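Local coordinates for beta-glucanase (PDB 4LE4), which probably hydrolyses beta-glucan chains as a family GH131 glycoside hydrolase, and is captured here in complex with cellotriose, at residues N76-P84 / A203-P213. Sequence-based numbering, arbitrary orientation.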
loop_
_atom_site.group_PDB
_atom_site.type_symbol
_atom_site.label_atom_id
_atom_site.label_comp_id
_atom_site.label_asym_id
_atom_site.label_seq_id
_atom_site.Cartn_x
_atom_site.Cartn_y
_atom_site.Cartn_z
ATOM N N ASN A 76 -6.511 17.311 8.693
ATOM C CA ASN A 76 -7.584 16.660 9.456
ATOM C C ASN A 76 -7.845 15.199 9.061
ATOM O O ASN A 76 -8.802 14.574 9.540
ATOM C CB ASN A 76 -8.861 17.469 9.285
ATOM C CG ASN A 76 -9.113 17.798 7.850
ATOM O OD1 ASN A 76 -9.345 16.898 7.027
ATOM N ND2 ASN A 76 -9.048 19.095 7.515
ATOM N N MET A 77 -7.020 14.683 8.157
ATOM C CA MET A 77 -7.084 13.272 7.732
ATOM C C MET A 77 -5.940 12.571 8.509
ATOM O O MET A 77 -4.889 13.187 8.724
ATOM C CB MET A 77 -6.741 13.086 6.228
ATOM C CG MET A 77 -7.463 13.953 5.220
ATOM S SD MET A 77 -6.547 15.435 4.712
ATOM C CE MET A 77 -5.464 14.850 3.508
ATOM N N ARG A 78 -6.127 11.323 8.927
ATOM C CA ARG A 78 -5.041 10.576 9.613
ATOM C C ARG A 78 -4.188 9.911 8.526
ATOM O O ARG A 78 -4.723 9.381 7.553
ATOM C CB ARG A 78 -5.568 9.444 10.495
ATOM C CG ARG A 78 -6.621 9.837 11.477
ATOM C CD ARG A 78 -7.482 8.592 11.817
ATOM N NE ARG A 78 -6.876 8.024 12.976
ATOM C CZ ARG A 78 -7.223 6.927 13.631
ATOM N NH1 ARG A 78 -8.240 6.127 13.272
ATOM N NH2 ARG A 78 -6.542 6.682 14.735
ATOM N N ARG A 79 -2.871 9.912 8.705
ATOM C CA ARG A 79 -1.971 9.318 7.708
ATOM C C ARG A 79 -0.700 8.740 8.309
ATOM O O ARG A 79 -0.133 9.314 9.205
ATOM C CB ARG A 79 -1.500 10.382 6.692
ATOM C CG ARG A 79 -2.605 11.161 5.996
ATOM C CD ARG A 79 -2.031 12.333 5.235
ATOM N NE ARG A 79 -1.435 11.894 3.986
ATOM C CZ ARG A 79 -1.111 12.720 2.995
ATOM N NH1 ARG A 79 -1.327 14.029 3.120
ATOM N NH2 ARG A 79 -0.572 12.232 1.888
ATOM N N THR A 80 -0.255 7.621 7.748
ATOM C CA THR A 80 1.024 7.001 8.091
ATOM C C THR A 80 1.410 6.441 6.722
ATOM O O THR A 80 0.806 5.464 6.243
ATOM C CB THR A 80 0.928 5.839 9.096
ATOM O OG1 THR A 80 0.487 6.327 10.369
ATOM C CG2 THR A 80 2.296 5.212 9.268
ATOM N N GLU A 81 2.383 7.079 6.094
ATOM C CA GLU A 81 2.779 6.668 4.742
ATOM C C GLU A 81 4.289 6.687 4.552
ATOM O O GLU A 81 4.970 7.517 5.136
ATOM C CB GLU A 81 2.124 7.636 3.716
ATOM C CG GLU A 81 0.602 7.622 3.763
ATOM C CD GLU A 81 -0.023 8.952 3.328
ATOM O OE1 GLU A 81 0.593 9.665 2.484
ATOM O OE2 GLU A 81 -1.123 9.284 3.831
ATOM N N LEU A 82 4.783 5.758 3.722
ATOM C CA LEU A 82 6.180 5.627 3.356
ATOM C C LEU A 82 6.198 5.850 1.840
ATOM O O LEU A 82 5.280 5.427 1.147
ATOM C CB LEU A 82 6.699 4.192 3.627
ATOM C CG LEU A 82 6.459 3.690 5.056
ATOM C CD1 LEU A 82 6.930 2.267 5.196
ATOM C CD2 LEU A 82 7.184 4.614 6.008
ATOM N N ILE A 83 7.229 6.512 1.343
ATOM C CA ILE A 83 7.357 6.749 -0.092
ATOM C C ILE A 83 8.689 6.135 -0.545
ATOM O O ILE A 83 9.700 6.258 0.144
ATOM C CB ILE A 83 7.339 8.284 -0.391
ATOM C CG1 ILE A 83 5.943 8.840 -0.068
ATOM C CG2 ILE A 83 7.561 8.587 -1.902
ATOM C CD1 ILE A 83 5.904 10.334 -0.088
ATOM N N PRO A 84 8.696 5.437 -1.700
ATOM C CA PRO A 84 9.935 4.836 -2.187
ATOM C C PRO A 84 11.032 5.899 -2.356
ATOM O O PRO A 84 10.774 6.998 -2.878
ATOM C CB PRO A 84 9.536 4.239 -3.544
ATOM C CG PRO A 84 8.070 3.942 -3.367
ATOM C CD PRO A 84 7.589 5.181 -2.623
ATOM N N ALA A 203 8.345 9.999 -7.163
ATOM C CA ALA A 203 8.556 10.139 -5.723
ATOM C C ALA A 203 7.190 10.526 -5.202
ATOM O O ALA A 203 7.030 11.553 -4.555
ATOM C CB ALA A 203 9.547 11.235 -5.429
ATOM N N ASP A 204 6.198 9.706 -5.493
ATOM C CA ASP A 204 4.863 10.037 -5.045
ATOM C C ASP A 204 3.909 8.860 -4.899
ATOM O O ASP A 204 2.698 9.028 -5.022
ATOM C CB ASP A 204 4.261 11.054 -5.990
ATOM C CG ASP A 204 4.166 10.531 -7.397
ATOM O OD1 ASP A 204 4.625 9.402 -7.648
ATOM O OD2 ASP A 204 3.633 11.251 -8.267
ATOM N N TRP A 205 4.452 7.675 -4.662
ATOM C CA TRP A 205 3.589 6.531 -4.422
ATOM C C TRP A 205 3.605 6.405 -2.902
ATOM O O TRP A 205 4.664 6.214 -2.290
ATOM C CB TRP A 205 4.131 5.256 -5.045
ATOM C CG TRP A 205 3.187 4.112 -4.851
ATOM C CD1 TRP A 205 1.815 4.144 -4.919
ATOM C CD2 TRP A 205 3.538 2.755 -4.579
ATOM N NE1 TRP A 205 1.291 2.885 -4.710
ATOM C CE2 TRP A 205 2.328 2.015 -4.493
ATOM C CE3 TRP A 205 4.757 2.082 -4.400
ATOM C CZ2 TRP A 205 2.304 0.655 -4.234
ATOM C CZ3 TRP A 205 4.724 0.713 -4.149
ATOM C CH2 TRP A 205 3.510 0.021 -4.068
ATOM N N HIS A 206 2.424 6.470 -2.309
ATOM C CA HIS A 206 2.288 6.446 -0.861
ATOM C C HIS A 206 1.922 5.068 -0.354
ATOM O O HIS A 206 0.781 4.645 -0.445
ATOM C CB HIS A 206 1.232 7.469 -0.425
ATOM C CG HIS A 206 1.609 8.883 -0.728
ATOM N ND1 HIS A 206 1.714 9.847 0.249
ATOM C CD2 HIS A 206 1.917 9.495 -1.898
ATOM C CE1 HIS A 206 2.078 10.995 -0.304
ATOM N NE2 HIS A 206 2.209 10.806 -1.607
ATOM N N VAL A 207 2.924 4.368 0.151
ATOM C CA VAL A 207 2.766 3.026 0.700
ATOM C C VAL A 207 2.331 3.250 2.118
ATOM O O VAL A 207 3.130 3.590 3.007
ATOM C CB VAL A 207 4.094 2.257 0.682
ATOM C CG1 VAL A 207 3.928 0.857 1.345
ATOM C CG2 VAL A 207 4.559 2.137 -0.753
ATOM N N GLY A 208 1.046 3.044 2.336
ATOM C CA GLY A 208 0.510 3.300 3.647
ATOM C C GLY A 208 -0.953 3.623 3.519
ATOM O O GLY A 208 -1.578 3.267 2.519
ATOM N N VAL A 209 -1.482 4.340 4.506
ATOM C CA VAL A 209 -2.905 4.623 4.596
ATOM C C VAL A 209 -3.255 6.036 5.005
ATOM O O VAL A 209 -2.630 6.634 5.869
ATOM C CB VAL A 209 -3.580 3.692 5.666
ATOM C CG1 VAL A 209 -5.145 3.847 5.595
ATOM C CG2 VAL A 209 -3.162 2.241 5.478
ATOM N N LEU A 210 -4.307 6.545 4.376
ATOM C CA LEU A 210 -4.844 7.862 4.666
ATOM C C LEU A 210 -6.310 7.584 5.024
ATOM O O LEU A 210 -6.975 6.823 4.336
ATOM C CB LEU A 210 -4.735 8.762 3.420
ATOM C CG LEU A 210 -5.195 10.224 3.459
ATOM C CD1 LEU A 210 -4.617 10.999 2.299
ATOM C CD2 LEU A 210 -6.705 10.249 3.381
ATOM N N GLU A 211 -6.804 8.161 6.123
ATOM C CA GLU A 211 -8.200 7.940 6.506
ATOM C C GLU A 211 -8.906 9.288 6.654
ATOM O O GLU A 211 -8.441 10.157 7.388
ATOM C CB GLU A 211 -8.298 7.190 7.846
ATOM C CG GLU A 211 -9.740 6.964 8.373
ATOM C CD GLU A 211 -9.778 6.223 9.716
ATOM O OE1 GLU A 211 -8.949 6.514 10.594
ATOM O OE2 GLU A 211 -10.628 5.339 9.894
ATOM N N LEU A 212 -10.023 9.470 5.963
ATOM C CA LEU A 212 -10.749 10.739 6.070
ATOM C C LEU A 212 -11.611 10.772 7.321
ATOM O O LEU A 212 -12.037 9.738 7.810
ATOM C CB LEU A 212 -11.677 10.934 4.872
ATOM C CG LEU A 212 -11.092 11.047 3.457
ATOM C CD1 LEU A 212 -10.436 9.747 3.057
ATOM C CD2 LEU A 212 -12.233 11.345 2.473
ATOM N N PRO A 213 -11.861 11.965 7.873
ATOM C CA PRO A 213 -12.714 12.036 9.064
ATOM C C PRO A 213 -14.162 11.906 8.582
ATOM O O PRO A 213 -14.437 12.030 7.387
ATOM C CB PRO A 213 -12.443 13.436 9.600
ATOM C CG PRO A 213 -12.284 14.236 8.328
ATOM C CD PRO A 213 -11.395 13.307 7.467
#
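Glu81 OE1 accepts from His206 ND1 at 2.5 Å in the beta-sandwich expected of a concanavalin-clan hydrolase, where strand 78-84 pairs antiparallel with 209-211 (177°) and, past a corner at Gly208, obliquely with 205-207. The imidazole approaches that oxygen on its anti side, tilted from the carboxylate plane, with carboxylate and ring planes 64° apart. Arg79 grips the same carboxylate side-on: NE reaches OE2 at 2.6 Å in a nearly straight bond, and NH2 takes the syn lone pair of OE1, which thus serves two donors. With CG beside its backbone N (chi1 -61°), Glu81 brings its carboxylate within reach of both. With an alanine at Glu81, the Arg79 guanidinium would probably lose its countercharge and His206 ND1 its acceptor. Leu210 CD1 lies over one guanidinium face, 3.7 Å from Arg79 NE. Ile83 CD1 lies over one face of the His206 imidazole in a CH-pi contact, 4.1 Å from the ring centroid. Paired backbone bonds join Arg78 to Glu211, Thr80 to Val209 and Leu82 to Val207; between the last two the chain turns at Gly208, where a CB would clash with Thr80 O. Farther out, Phe119 stacks on the His206 ring, His206 NE2 is hydrogen-bonded to Glu121 OE1, and Arg79 NH1 to Gln75 OE1.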